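Local coordinates for tellurite resistance protein of COG3793 (Nostoc punctiforme, PDB 2OU3) that is of unknown function but is probably linked to tellurite resistance through its TerB family, and binds zinc and 1H-indole-3-carbaldehyde in the crystal, at residues 30-34 with 70-74; 35-41 with 74-80; 99-103 with 139-144. One frame throughout, in Å; residues are numbered along the deposited sequence. Where two conformers were deposited one is given.

Interaction 1 (30-34 with 70-74); sequences SIYMK and DLKTY. With I3A (1H-indole-3-carbaldehyde), chain E.
One face of the Tyr-74 ring carries the aliphatic part of Lys-34: CG stands 3.6 Å from the centroid of the Tyr-74 ring and only 13° off its normal, which makes this a CH-pi contact. The second flat group, the Tyr-32 ring, turns to the indole aldehyde instead, whose C2 lies over the ring centre, 3.5 Å above the Tyr-32 plane. Helix 26-41 of this all-helical, TerB-family chain meets the end of helix 65-73 and the residue after it at Lys-34, and lines the ligand pocket with Tyr-32, whose OH is hydrogen-bonded to Asp-96. Because the Lys-34 chain is extended beyond CG, it runs over the tyrosine and delivers its ammonium group to Asp-70: NZ to OD2 is 3.0 Å, a salt bridge that uses the syn lone pair of the carboxylate. The phenol end of Tyr-74 is held separately, by Glu-78. Beside the charged pair Leu-71 supplies the apolar contacts, its CD1 3.7 Å from CB of selenomethionine Met-33 and its CD2 3.9 Å from CG of Lys-34; Leu-55 of helix 48-60 also packs on Leu-71. Two waters complete the grip on Asp-70. One joins Lys-34 NZ to Asp-70 OD1, and the other accepts from Ser-30 OG at 2.6 Å and donates to Asp-70 OD2 at 2.8 Å.

Interaction 2 (35-41 with 74-80); sequences SVLTCAK and YEADEAL
Ala-76 presses its methyl group onto the backbone of helix 26-41, with CB 3.8 Å from Thr-38 N and 4.0 Å from CB of Leu-37. The CA atoms of Thr-38 and Ala-76 come within 4.9 Å, an approach that the small side chain allows. Beside it Thr-38 sets CG2 3.5 Å from the carbonyl O of Glu-78 and packs the same methyl against CB of Leu-80. With CG anti to its own N (chi1 178°), Leu-80 places CD1 3.5 Å from the carbonyl O of Ser-35. At the helix end the extended Lys-41 chain runs past the Ala-76 carbonyl, CD 3.3 Å from Ala-76 O. Its NZ pairs with Asp-77 OD1, though the modelled separation is too short to be trusted in detail, and forms a long salt bridge with Glu-75 OE1. These contacts fasten the connection between helices 65-73 and 80-84 of the TerB-like helical fold, which tightens into an inverse gamma turn centred on Ala-76. Further out, two waters position the first shell. One donates to both Thr-38 OG1 and Tyr-74 OH, each at 2.7 Å, and accepts from Glu-78 N; the other accepts from Lys-41 NZ and Ala-76 N while donating to Glu-75 OE1. Thr-38 OG1 is hydrogen-bonded to the Lys-34 carbonyl. The bond from Tyr-74 OH to Glu-78 OE1 is very short and its length doubtful, but OE1 lies in the plane of the tyrosine ring, while Glu-78 OE2 forms a salt bridge with Arg-86.

Interaction 3 (99-103 with 139-144); sequences LSAIW and LYYYEA
Leu-139 touches Leu-99 methyl to methyl, CD2 to CD2 at 3.8 Å, with the two side chains crossing at about a right angle. This begins a helix-helix packing in which the long C-terminal helix 130-154 crosses helix 94-106; the axes of the short segments come within 10.5 Å and their directions differ by 55°. Next, the Tyr-140 ring meets Ile-102 at its CG and Trp-103 along its CD1-CE1 edge. Its CG lies 3.6 Å from Ile-102 CG2, the branch anti to the isoleucine N. On the Trp-103 side the geometry is T-shaped: the edge of Tyr-140 points at the indole face, the planes are 82° apart, and CD1 of Tyr-140 is 3.4 Å from CE2 of Trp-103. One turn on, Glu-143 approaches the indole at its edge instead, so Trp-103 is met both over a face and in its plane. CB of Glu-143 lies in that plane, 3.6 Å from CZ2 of Trp-103, and the chain, extended beyond CG, brings OE1 round to the pyrrole N-H. This polar link, Trp-103 NE1 to Glu-143 OE1, is 3.0 Å long with an N-H...O angle of 153°, the oxygen met nearly along its C-O axis. The other oxygen, OE2, forms a salt bridge with Arg-150 of the second subunit, whose Trp-16 also packs edge-to-face with Trp-103; the contact therefore lies at the dimer interface, and the shared carboxylate couples it to the partner chain. Ala-144 ends the segment with CB 3.8 Å from CH2 of Trp-103.

In the fold
Interactions 1 and 2 are neighbours, their centres about 9 Å apart: both draw on helix 26-41, they share Tyr-74, and their segments alternate along the chain. Together they fasten successive turns of that helix to the end of helix 65-73 and to the loop after it. Interaction 3 follows later in sequence, its centre about 20 Å from that of interaction 1 and 18 Å from that of interaction 2. Helix 94-106 makes the connection: Tyr-32 OH and Ser-100 OG lie 2.7 Å apart, probably hydrogen-bonded, and Cys-39 CB packs on Ala-101 CB at 3.7 Å. The ligand-lining helix 26-41 is thereby joined through helix 94-106 to the long helix that meets the second subunit.

Interaction 1 (30-34 with 70-74)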
ATOM      1  N   SER A  30       7.442  13.218   9.525  1.00 13.31           N
ATOM      2  CA  SER A  30       6.905  13.714  10.793  1.00 14.19           C
ATOM      3  C   SER A  30       5.972  14.923  10.621  1.00 13.38           C
ATOM      4  O   SER A  30       4.834  14.914  11.083  1.00 12.64           O
ATOM      5  CB  SER A  30       8.076  14.094  11.729  1.00 14.49           C
ATOM      6  OG  SER A  30       7.613  14.577  12.982  1.00 14.74           O
ATOM      7  N   ILE A  31       6.462  15.942   9.924  1.00 14.01           N
ATOM      8  CA  ILE A  31       5.695  17.161   9.665  1.00 12.82           C
ATOM      9  C   ILE A  31       4.422  16.843   8.859  1.00 14.01           C
ATOM     10  O   ILE A  31       3.318  17.300   9.202  1.00 14.68           O
ATOM     11  CB  ILE A  31       6.571  18.239   8.968  1.00 13.52           C
ATOM     12  CG1 ILE A  31       7.689  18.722   9.899  1.00 13.90           C
ATOM     13  CG2 ILE A  31       5.738  19.449   8.567  1.00  7.98           C
ATOM     14  CD1 ILE A  31       8.826  19.437   9.174  1.00 13.88           C
ATOM     15  N   TYR A  32       4.566  16.004   7.832  1.00 15.01           N
ATOM     16  CA  TYR A  32       3.424  15.576   7.031  1.00 13.71           C
ATOM     17  C   TYR A  32       2.353  14.914   7.899  1.00 12.91           C
ATOM     18  O   TYR A  32       1.168  15.285   7.829  1.00 11.52           O
ATOM     19  CB  TYR A  32       3.875  14.610   5.952  1.00 12.69           C
ATOM     20  CG  TYR A  32       2.751  13.951   5.159  1.00 13.67           C
ATOM     21  CD1 TYR A  32       2.169  14.593   4.079  1.00 11.98           C
ATOM     22  CD2 TYR A  32       2.286  12.680   5.492  1.00 17.08           C
ATOM     23  CE1 TYR A  32       1.147  13.997   3.353  1.00 14.62           C
ATOM     24  CE2 TYR A  32       1.274  12.083   4.779  1.00 16.44           C
ATOM     25  CZ  TYR A  32       0.718  12.719   3.701  1.00 17.02           C
ATOM     26  OH  TYR A  32      -0.278  12.086   2.991  1.00 14.44           O
HETATM   27  N   MSE A  33       2.757  13.966   8.740  1.00 13.97           N
HETATM   28  CA  MSE A  33       1.813  13.247   9.605  0.70 13.68           C
HETATM   29  C   MSE A  33       1.201  14.145  10.652  1.00 14.09           C
HETATM   30  O   MSE A  33       0.031  14.005  10.973  1.00 15.18           O
HETATM   31  CB  MSE A  33       2.456  12.046  10.293  0.70 14.36           C
HETATM   32  CG  MSE A  33       2.601  10.859   9.405  0.70 16.95           C
HETATM   33 SE   MSE A  33       0.919  10.289   8.604  0.53 19.65          SE
HETATM   34  CE  MSE A  33      -0.178  10.473  10.070  0.70  9.29           C
ATOM     35  N   LYS A  34       1.989  15.080  11.203  1.00 13.93           N
ATOM     36  CA  LYS A  34       1.435  16.072  12.118  1.00 13.99           C
ATOM     37  C   LYS A  34       0.355  16.899  11.429  1.00 15.09           C
ATOM     38  O   LYS A  34      -0.658  17.220  12.018  1.00 14.43           O
ATOM     39  CB  LYS A  34       2.528  16.987  12.712  1.00 15.31           C
ATOM     40  CG  LYS A  34       3.373  16.246  13.770  1.00 12.76           C
ATOM     41  CD  LYS A  34       4.620  16.975  14.229  1.00 14.01           C
ATOM     42  CE  LYS A  34       5.300  16.210  15.382  1.00 16.23           C
ATOM     43  NZ  LYS A  34       6.503  16.903  15.934  1.00 14.68           N
ATOM     44  N   ASP A  70       7.287  10.030  18.755  1.00 14.04           N
ATOM     45  CA  ASP A  70       6.951  11.457  18.871  1.00 13.57           C
ATOM     46  C   ASP A  70       5.493  11.755  18.413  1.00 13.59           C
ATOM     47  O   ASP A  70       4.818  12.616  19.001  1.00 16.35           O
ATOM     48  CB  ASP A  70       7.994  12.273  18.096  1.00 12.78           C
ATOM     49  CG  ASP A  70       7.767  13.746  18.156  1.00 14.89           C
ATOM     50  OD1 ASP A  70       8.181  14.353  19.152  1.00 12.88           O
ATOM     51  OD2 ASP A  70       7.252  14.298  17.167  1.00 14.25           O
ATOM     52  N   LEU A  71       4.992  11.040  17.415  1.00 12.88           N
ATOM     53  CA  LEU A  71       3.567  11.145  17.046  1.00 14.21           C
ATOM     54  C   LEU A  71       2.646  10.628  18.150  1.00 16.18           C
ATOM     55  O   LEU A  71       1.553  11.165  18.348  1.00 15.39           O
ATOM     56  CB  LEU A  71       3.262  10.395  15.730  1.00 15.58           C
ATOM     57  CG  LEU A  71       3.789  10.982  14.424  1.00 15.73           C
ATOM     58  CD1 LEU A  71       3.576  10.036  13.220  1.00 15.98           C
ATOM     59  CD2 LEU A  71       3.163  12.327  14.170  1.00 13.60           C
ATOM     60  N   LYS A  72       3.063   9.567  18.842  1.00 17.14           N
ATOM     61  CA  LYS A  72       2.262   9.011  19.940  1.00 19.89           C
ATOM     62  C   LYS A  72       1.922  10.047  21.004  1.00 20.08           C
ATOM     63  O   LYS A  72       0.797  10.077  21.482  1.00 20.34           O
ATOM     64  CB  LYS A  72       2.945   7.801  20.599  1.00 21.16           C
ATOM     65  CG  LYS A  72       2.863   6.555  19.723  1.00 21.97           C
ATOM     66  CD  LYS A  72       3.137   5.259  20.460  1.00 25.99           C
ATOM     67  CE  LYS A  72       4.547   4.739  20.247  1.00 36.11           C
ATOM     68  NZ  LYS A  72       4.583   3.239  20.102  1.00 44.47           N
ATOM     69  N   THR A  73       2.884  10.905  21.339  1.00 19.49           N
ATOM     70  CA  THR A  73       2.715  11.943  22.373  1.00 20.56           C
ATOM     71  C   THR A  73       2.253  13.296  21.809  1.00 20.69           C
ATOM     72  O   THR A  73       1.958  14.238  22.552  1.00 21.16           O
ATOM     73  CB  THR A  73       4.039  12.148  23.123  1.00 23.23           C
ATOM     74  OG1 THR A  73       5.058  12.587  22.202  1.00 22.70           O
ATOM     75  CG2 THR A  73       4.486  10.832  23.791  1.00 27.38           C
ATOM     76  N   TYR A  74       2.161  13.396  20.491  1.00 19.40           N
ATOM     77  CA  TYR A  74       1.815  14.648  19.861  1.00 20.38           C
ATOM     78  C   TYR A  74       0.350  14.991  20.069  1.00 21.77           C
ATOM     79  O   TYR A  74      -0.547  14.190  19.786  1.00 22.98           O
ATOM     80  CB  TYR A  74       2.093  14.585  18.379  1.00 15.28           C
ATOM     81  CG  TYR A  74       1.822  15.878  17.613  1.00 16.04           C
ATOM     82  CD1 TYR A  74       2.654  16.978  17.751  1.00 15.98           C
ATOM     83  CD2 TYR A  74       0.804  15.945  16.657  1.00 15.34           C
ATOM     84  CE1 TYR A  74       2.438  18.144  17.014  1.00 13.32           C
ATOM     85  CE2 TYR A  74       0.575  17.109  15.921  1.00 14.55           C
ATOM     86  CZ  TYR A  74       1.403  18.192  16.098  1.00 16.36           C
ATOM     87  OH  TYR A  74       1.197  19.337  15.378  1.00 17.79           O
TER
HETATM   88  O   I3A E 163       6.541  11.236   4.243  1.00 14.37           O
HETATM   89  C3' I3A E 163       5.504  10.900   3.676  1.00 13.87           C
HETATM   90  C3  I3A E 163       4.870  11.886   2.767  1.00  7.99           C
HETATM   91  C2  I3A E 163       3.752  11.630   2.020  1.00  8.30           C
HETATM   92  N   I3A E 163       3.476  12.761   1.286  1.00 11.03           N
HETATM   93  C8  I3A E 163       4.371  13.740   1.531  1.00 11.37           C
HETATM   94  C9  I3A E 163       5.351  13.247   2.509  1.00 10.31           C
HETATM   95  C4  I3A E 163       6.428  14.046   2.922  1.00 11.96           C
HETATM   96  C5  I3A E 163       6.524  15.323   2.424  1.00 11.86           C
HETATM   97  C6  I3A E 163       5.603  15.816   1.484  1.00 12.27           C
HETATM   98  C7  I3A E 163       4.552  15.022   1.051  1.00 11.93           C
HETATM   99  O   HOH W   1       6.946  12.785  14.805  1.00 12.57           O
HETATM  100  O   HOH W   2       6.223  16.928  19.197  1.00 20.29           O

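Interaction 2 (35-41 with 74-80)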
ATOM      1  N   SER A  35       0.576  17.235  10.163  1.00 13.14           N
ATOM      2  CA  SER A  35      -0.407  17.988   9.395  1.00 14.02           C
ATOM      3  C   SER A  35      -1.692  17.170   9.233  1.00 13.89           C
ATOM      4  O   SER A  35      -2.812  17.666   9.372  1.00 14.98           O
ATOM      5  CB  SER A  35       0.168  18.311   8.023  1.00 13.19           C
ATOM      6  OG  SER A  35       1.318  19.086   8.179  1.00 10.57           O
ATOM      7  N   VAL A  36      -1.505  15.898   8.920  1.00 12.53           N
ATOM      8  CA  VAL A  36      -2.608  14.982   8.681  1.00 13.94           C
ATOM      9  C   VAL A  36      -3.430  14.852   9.946  1.00 14.67           C
ATOM     10  O   VAL A  36      -4.664  14.942   9.895  1.00 15.91           O
ATOM     11  CB  VAL A  36      -2.097  13.593   8.220  1.00 12.51           C
ATOM     12  CG1 VAL A  36      -3.210  12.511   8.369  1.00 13.96           C
ATOM     13  CG2 VAL A  36      -1.566  13.656   6.770  1.00 14.30           C
ATOM     14  N   LEU A  37      -2.757  14.648  11.087  1.00 15.33           N
ATOM     15  CA  LEU A  37      -3.452  14.529  12.359  1.00 13.63           C
ATOM     16  C   LEU A  37      -4.172  15.813  12.731  1.00 14.27           C
ATOM     17  O   LEU A  37      -5.318  15.768  13.208  1.00 16.78           O
ATOM     18  CB  LEU A  37      -2.491  14.150  13.488  1.00 11.88           C
ATOM     19  CG  LEU A  37      -1.854  12.775  13.389  1.00 15.96           C
ATOM     20  CD1 LEU A  37      -0.788  12.634  14.457  1.00 10.50           C
ATOM     21  CD2 LEU A  37      -2.953  11.702  13.506  1.00 19.01           C
ATOM     22  N   THR A  38      -3.520  16.960  12.516  1.00 14.15           N
ATOM     23  CA  THR A  38      -4.173  18.240  12.743  1.00 15.52           C
ATOM     24  C   THR A  38      -5.447  18.357  11.898  1.00 19.36           C
ATOM     25  O   THR A  38      -6.482  18.802  12.379  1.00 19.29           O
ATOM     26  CB  THR A  38      -3.259  19.413  12.389  1.00 17.79           C
ATOM     27  OG1 THR A  38      -2.032  19.251  13.079  1.00 14.07           O
ATOM     28  CG2 THR A  38      -3.884  20.737  12.778  1.00 18.63           C
ATOM     29  N   CYS A  39      -5.333  17.968  10.640  1.00 18.98           N
ATOM     30  CA  CYS A  39      -6.425  18.026   9.687  0.70 21.12           C
ATOM     31  C   CYS A  39      -7.590  17.115  10.101  1.00 21.97           C
ATOM     32  O   CYS A  39      -8.730  17.546  10.117  1.00 25.93           O
ATOM     33  CB  CYS A  39      -5.888  17.644   8.295  0.70 21.34           C
ATOM     34  SG  CYS A  39      -6.775  18.246   6.854  0.70 23.29           S
ATOM     35  N   ALA A  40      -7.285  15.861  10.421  1.00 21.31           N
ATOM     36  CA  ALA A  40      -8.302  14.902  10.837  1.00 23.42           C
ATOM     37  C   ALA A  40      -8.983  15.367  12.126  1.00 26.31           C
ATOM     38  O   ALA A  40     -10.203  15.305  12.241  1.00 27.02           O
ATOM     39  CB  ALA A  40      -7.698  13.535  11.040  1.00 21.30           C
ATOM     40  N   LYS A  41      -8.190  15.832  13.092  1.00 26.67           N
ATOM     41  CA  LYS A  41      -8.740  16.301  14.371  1.00 27.41           C
ATOM     42  C   LYS A  41      -9.542  17.595  14.167  1.00 30.44           C
ATOM     43  O   LYS A  41     -10.629  17.756  14.729  1.00 29.89           O
ATOM     44  CB  LYS A  41      -7.624  16.505  15.385  1.00 27.02           C
ATOM     45  CG  LYS A  41      -8.091  16.693  16.820  1.00 31.34           C
ATOM     46  CD  LYS A  41      -6.972  17.281  17.669  1.00 32.66           C
ATOM     47  CE  LYS A  41      -7.355  17.313  19.151  1.00 39.19           C
ATOM     48  NZ  LYS A  41      -6.168  17.456  20.014  1.00 41.37           N
ATOM     49  N   TYR A  74       2.161  13.396  20.491  1.00 19.40           N
ATOM     50  CA  TYR A  74       1.815  14.648  19.861  1.00 20.38           C
ATOM     51  C   TYR A  74       0.350  14.991  20.069  1.00 21.77           C
ATOM     52  O   TYR A  74      -0.547  14.190  19.786  1.00 22.98           O
ATOM     53  CB  TYR A  74       2.093  14.585  18.379  1.00 15.28           C
ATOM     54  CG  TYR A  74       1.822  15.878  17.613  1.00 16.04           C
ATOM     55  CD1 TYR A  74       2.654  16.978  17.751  1.00 15.98           C
ATOM     56  CD2 TYR A  74       0.804  15.945  16.657  1.00 15.34           C
ATOM     57  CE1 TYR A  74       2.438  18.144  17.014  1.00 13.32           C
ATOM     58  CE2 TYR A  74       0.575  17.109  15.921  1.00 14.55           C
ATOM     59  CZ  TYR A  74       1.403  18.192  16.098  1.00 16.36           C
ATOM     60  OH  TYR A  74       1.197  19.337  15.378  1.00 17.79           O
ATOM     61  N   GLU A  75       0.143  16.201  20.550  1.00 24.64           N
ATOM     62  CA  GLU A  75      -1.170  16.777  20.702  1.00 28.44           C
ATOM     63  C   GLU A  75      -1.367  17.675  19.490  1.00 28.41           C
ATOM     64  O   GLU A  75      -0.691  18.704  19.333  1.00 32.70           O
ATOM     65  CB  GLU A  75      -1.245  17.594  21.996  1.00 29.65           C
ATOM     66  CG  GLU A  75      -1.754  16.793  23.202  1.00 40.25           C
ATOM     67  CD  GLU A  75      -3.280  16.670  23.212  1.00 49.56           C
ATOM     68  OE1 GLU A  75      -3.822  15.820  22.468  1.00 56.35           O
ATOM     69  OE2 GLU A  75      -3.937  17.428  23.966  1.00 58.62           O
ATOM     70  N   ALA A  76      -2.272  17.270  18.617  1.00 28.77           N
ATOM     71  CA  ALA A  76      -2.434  17.923  17.332  1.00 26.52           C
ATOM     72  C   ALA A  76      -3.305  19.156  17.495  1.00 27.43           C
ATOM     73  O   ALA A  76      -4.375  19.248  16.895  1.00 28.01           O
ATOM     74  CB  ALA A  76      -3.040  16.959  16.320  1.00 26.02           C
ATOM     75  N   ASP A  77      -2.819  20.098  18.292  1.00 26.60           N
ATOM     76  CA  ASP A  77      -3.557  21.305  18.615  1.00 28.97           C
ATOM     77  C   ASP A  77      -2.892  22.561  18.056  1.00 26.91           C
ATOM     78  O   ASP A  77      -3.246  23.674  18.449  1.00 25.82           O
ATOM     79  CB  ASP A  77      -3.687  21.443  20.147  1.00 30.70           C
ATOM     80  CG  ASP A  77      -4.461  20.287  20.789  1.00 36.24           C
ATOM     81  OD1 ASP A  77      -5.340  19.686  20.122  1.00 41.58           O
ATOM     82  OD2 ASP A  77      -4.191  19.999  21.980  1.00 50.00           O
ATOM     83  N   GLU A  78      -1.947  22.388  17.132  1.00 23.56           N
ATOM     84  CA  GLU A  78      -1.256  23.527  16.505  1.00 22.07           C
ATOM     85  C   GLU A  78      -2.034  24.036  15.292  1.00 20.16           C
ATOM     86  O   GLU A  78      -2.942  23.366  14.822  1.00 17.48           O
ATOM     87  CB  GLU A  78       0.138  23.118  16.060  1.00 22.38           C
ATOM     88  CG  GLU A  78       0.945  22.437  17.161  1.00 26.40           C
ATOM     89  CD  GLU A  78       2.376  22.215  16.734  1.00 30.14           C
ATOM     90  OE1 GLU A  78       2.643  21.249  15.976  1.00 27.54           O
ATOM     91  OE2 GLU A  78       3.214  23.052  17.122  1.00 24.69           O
ATOM     92  N   ALA A  79      -1.686  25.225  14.792  1.00 17.76           N
ATOM     93  CA  ALA A  79      -2.358  25.759  13.614  1.00 17.68           C
ATOM     94  C   ALA A  79      -1.823  25.037  12.370  1.00 14.77           C
ATOM     95  O   ALA A  79      -0.615  24.937  12.170  1.00 16.51           O
ATOM     96  CB  ALA A  79      -2.167  27.274  13.515  1.00 17.87           C
ATOM     97  N   LEU A  80      -2.723  24.492  11.566  1.00 15.90           N
ATOM     98  CA  LEU A  80      -2.340  23.659  10.423  1.00 17.08           C
ATOM     99  C   LEU A  80      -1.415  24.412   9.462  1.00 15.42           C
ATOM    100  O   LEU A  80      -0.421  23.873   8.976  1.00 12.80           O
ATOM    101  CB  LEU A  80      -3.583  23.186   9.697  1.00 15.63           C
ATOM    102  CG  LEU A  80      -3.414  22.344   8.431  1.00 16.96           C
ATOM    103  CD1 LEU A  80      -2.601  21.080   8.619  1.00 15.42           C
ATOM    104  CD2 LEU A  80      -4.823  22.027   7.899  1.00 18.90           C
TER
HETATM  105  O   HOH W   3      -1.332  20.289  15.522  1.00 22.16           O
HETATM  106  O   HOH W   4      -4.578  15.201  19.517  1.00 32.40           O

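Interaction 3 (99-103 with 139-144)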
ATOM      1  N   LEU A  99      -6.361  14.041   1.689  1.00 13.22           N
ATOM      2  CA  LEU A  99      -6.743  12.691   1.373  1.00 12.46           C
ATOM      3  C   LEU A  99      -6.387  11.723   2.483  1.00 13.12           C
ATOM      4  O   LEU A  99      -7.192  10.900   2.866  1.00 15.20           O
ATOM      5  CB  LEU A  99      -6.144  12.239   0.022  1.00 14.93           C
ATOM      6  CG  LEU A  99      -6.510  10.797  -0.380  1.00 15.22           C
ATOM      7  CD1 LEU A  99      -8.020  10.598  -0.533  1.00 16.19           C
ATOM      8  CD2 LEU A  99      -5.750  10.353  -1.653  1.00 16.80           C
ATOM      9  N   SER A 100      -5.187  11.819   3.017  1.00 12.60           N
ATOM     10  CA  SER A 100      -4.818  10.992   4.175  1.00 13.12           C
ATOM     11  C   SER A 100      -5.713  11.298   5.376  1.00 13.38           C
ATOM     12  O   SER A 100      -6.132  10.395   6.079  1.00 14.39           O
ATOM     13  CB  SER A 100      -3.347  11.217   4.543  1.00 14.30           C
ATOM     14  OG  SER A 100      -2.497  10.664   3.537  1.00 12.93           O
ATOM     15  N   ALA A 101      -6.025  12.579   5.592  1.00 13.71           N
ATOM     16  CA  ALA A 101      -6.916  12.977   6.683  1.00 12.95           C
ATOM     17  C   ALA A 101      -8.314  12.367   6.543  1.00 14.64           C
ATOM     18  O   ALA A 101      -8.919  11.912   7.525  1.00 11.97           O
ATOM     19  CB  ALA A 101      -7.031  14.505   6.756  1.00 14.72           C
ATOM     20  N   ILE A 102      -8.807  12.330   5.311  1.00 14.80           N
ATOM     21  CA  ILE A 102     -10.093  11.665   5.011  1.00 15.45           C
ATOM     22  C   ILE A 102     -10.029  10.193   5.375  1.00 15.61           C
ATOM     23  O   ILE A 102     -10.923   9.685   6.045  1.00 14.76           O
ATOM     24  CB  ILE A 102     -10.460  11.824   3.526  1.00 13.81           C
ATOM     25  CG1 ILE A 102     -10.791  13.289   3.243  1.00 15.66           C
ATOM     26  CG2 ILE A 102     -11.656  10.886   3.125  1.00 11.44           C
ATOM     27  CD1 ILE A 102     -10.745  13.695   1.737  1.00 18.29           C
ATOM     28  N   TRP A 103      -8.972   9.504   4.930  1.00 16.28           N
ATOM     29  CA  TRP A 103      -8.787   8.079   5.230  1.00 13.98           C
ATOM     30  C   TRP A 103      -8.659   7.841   6.729  1.00 16.57           C
ATOM     31  O   TRP A 103      -9.242   6.907   7.254  1.00 16.52           O
ATOM     32  CB  TRP A 103      -7.559   7.514   4.530  1.00 17.02           C
ATOM     33  CG  TRP A 103      -7.813   6.969   3.198  1.00 15.55           C
ATOM     34  CD1 TRP A 103      -7.651   7.594   2.004  1.00 14.88           C
ATOM     35  CD2 TRP A 103      -8.309   5.661   2.913  1.00 12.36           C
ATOM     36  NE1 TRP A 103      -7.981   6.731   0.968  1.00 16.28           N
ATOM     37  CE2 TRP A 103      -8.409   5.547   1.501  1.00 13.08           C
ATOM     38  CE3 TRP A 103      -8.701   4.581   3.709  1.00 17.49           C
ATOM     39  CZ2 TRP A 103      -8.856   4.394   0.892  1.00 18.80           C
ATOM     40  CZ3 TRP A 103      -9.143   3.437   3.096  1.00 19.68           C
ATOM     41  CH2 TRP A 103      -9.227   3.353   1.711  1.00 16.61           C
ATOM     42  N   LEU A 139     -12.589   9.961  -4.505  1.00 17.29           N
ATOM     43  CA  LEU A 139     -11.454   9.084  -4.674  1.00 17.86           C
ATOM     44  C   LEU A 139     -11.324   8.107  -3.469  1.00 15.75           C
ATOM     45  O   LEU A 139     -11.187   6.901  -3.665  1.00 14.34           O
ATOM     46  CB  LEU A 139     -10.201   9.895  -4.851  1.00 15.40           C
ATOM     47  CG  LEU A 139      -8.922   9.077  -5.028  1.00 21.51           C
ATOM     48  CD1 LEU A 139      -8.928   8.326  -6.357  1.00 22.79           C
ATOM     49  CD2 LEU A 139      -7.735  10.002  -4.914  1.00 23.90           C
ATOM     50  N   TYR A 140     -11.397   8.645  -2.254  1.00 15.46           N
ATOM     51  CA  TYR A 140     -11.487   7.832  -1.043  1.00 14.32           C
ATOM     52  C   TYR A 140     -12.567   6.735  -1.191  1.00 15.55           C
ATOM     53  O   TYR A 140     -12.320   5.530  -0.949  1.00 14.02           O
ATOM     54  CB  TYR A 140     -11.774   8.687   0.203  1.00 13.62           C
ATOM     55  CG  TYR A 140     -12.310   7.807   1.291  1.00 16.37           C
ATOM     56  CD1 TYR A 140     -11.471   6.935   1.947  1.00 21.15           C
ATOM     57  CD2 TYR A 140     -13.666   7.743   1.570  1.00 22.71           C
ATOM     58  CE1 TYR A 140     -11.930   6.062   2.870  1.00 16.79           C
ATOM     59  CE2 TYR A 140     -14.144   6.847   2.527  1.00 21.54           C
ATOM     60  CZ  TYR A 140     -13.262   6.009   3.154  1.00 23.07           C
ATOM     61  OH  TYR A 140     -13.672   5.103   4.086  1.00 21.86           O
ATOM     62  N   TYR A 141     -13.790   7.126  -1.530  1.00 16.07           N
ATOM     63  CA  TYR A 141     -14.875   6.121  -1.540  1.00 17.69           C
ATOM     64  C   TYR A 141     -14.572   5.028  -2.547  1.00 16.02           C
ATOM     65  O   TYR A 141     -14.824   3.862  -2.280  1.00 15.31           O
ATOM     66  CB  TYR A 141     -16.252   6.726  -1.808  1.00 21.70           C
ATOM     67  CG  TYR A 141     -16.830   7.425  -0.596  1.00 23.22           C
ATOM     68  CD1 TYR A 141     -17.243   6.701   0.521  1.00 34.34           C
ATOM     69  CD2 TYR A 141     -16.966   8.814  -0.569  1.00 34.44           C
ATOM     70  CE1 TYR A 141     -17.773   7.353   1.636  1.00 36.30           C
ATOM     71  CE2 TYR A 141     -17.489   9.467   0.533  1.00 30.69           C
ATOM     72  CZ  TYR A 141     -17.884   8.741   1.624  1.00 31.12           C
ATOM     73  OH  TYR A 141     -18.408   9.411   2.691  1.00 40.27           O
ATOM     74  N   TYR A 142     -14.071   5.430  -3.709  1.00 17.18           N
ATOM     75  CA  TYR A 142     -13.705   4.483  -4.769  1.00 18.12           C
ATOM     76  C   TYR A 142     -12.540   3.583  -4.364  1.00 17.98           C
ATOM     77  O   TYR A 142     -12.552   2.381  -4.645  1.00 16.92           O
ATOM     78  CB  TYR A 142     -13.332   5.227  -6.040  1.00 22.48           C
ATOM     79  CG  TYR A 142     -14.497   5.544  -6.945  1.00 31.46           C
ATOM     80  CD1 TYR A 142     -15.310   6.645  -6.701  1.00 44.49           C
ATOM     81  CD2 TYR A 142     -14.783   4.749  -8.053  1.00 39.72           C
ATOM     82  CE1 TYR A 142     -16.389   6.962  -7.525  1.00 41.91           C
ATOM     83  CE2 TYR A 142     -15.860   5.058  -8.892  1.00 43.26           C
ATOM     84  CZ  TYR A 142     -16.656   6.169  -8.611  1.00 42.86           C
ATOM     85  OH  TYR A 142     -17.720   6.504  -9.416  1.00 44.57           O
ATOM     86  N   GLU A 143     -11.526   4.163  -3.728  1.00 16.42           N
ATOM     87  CA  GLU A 143     -10.377   3.383  -3.263  1.00 17.37           C
ATOM     88  C   GLU A 143     -10.793   2.352  -2.200  1.00 16.56           C
ATOM     89  O   GLU A 143     -10.428   1.174  -2.283  1.00 14.58           O
ATOM     90  CB  GLU A 143      -9.296   4.299  -2.730  1.00 17.62           C
ATOM     91  CG  GLU A 143      -8.487   5.018  -3.784  1.00 22.97           C
ATOM     92  CD  GLU A 143      -7.445   6.029  -3.184  1.00 25.45           C
ATOM     93  OE1 GLU A 143      -7.543   6.454  -1.998  1.00 27.78           O
ATOM     94  OE2 GLU A 143      -6.571   6.473  -3.955  1.00 29.26           O
ATOM     95  N   ALA A 144     -11.615   2.790  -1.256  1.00 14.69           N
ATOM     96  CA  ALA A 144     -12.110   1.936  -0.175  1.00 15.24           C
ATOM     97  C   ALA A 144     -12.944   0.796  -0.748  1.00 14.94           C
ATOM     98  O   ALA A 144     -12.765  -0.357  -0.391  1.00 15.04           O
ATOM     99  CB  ALA A 144     -12.913   2.772   0.819  1.00 10.65           C
TER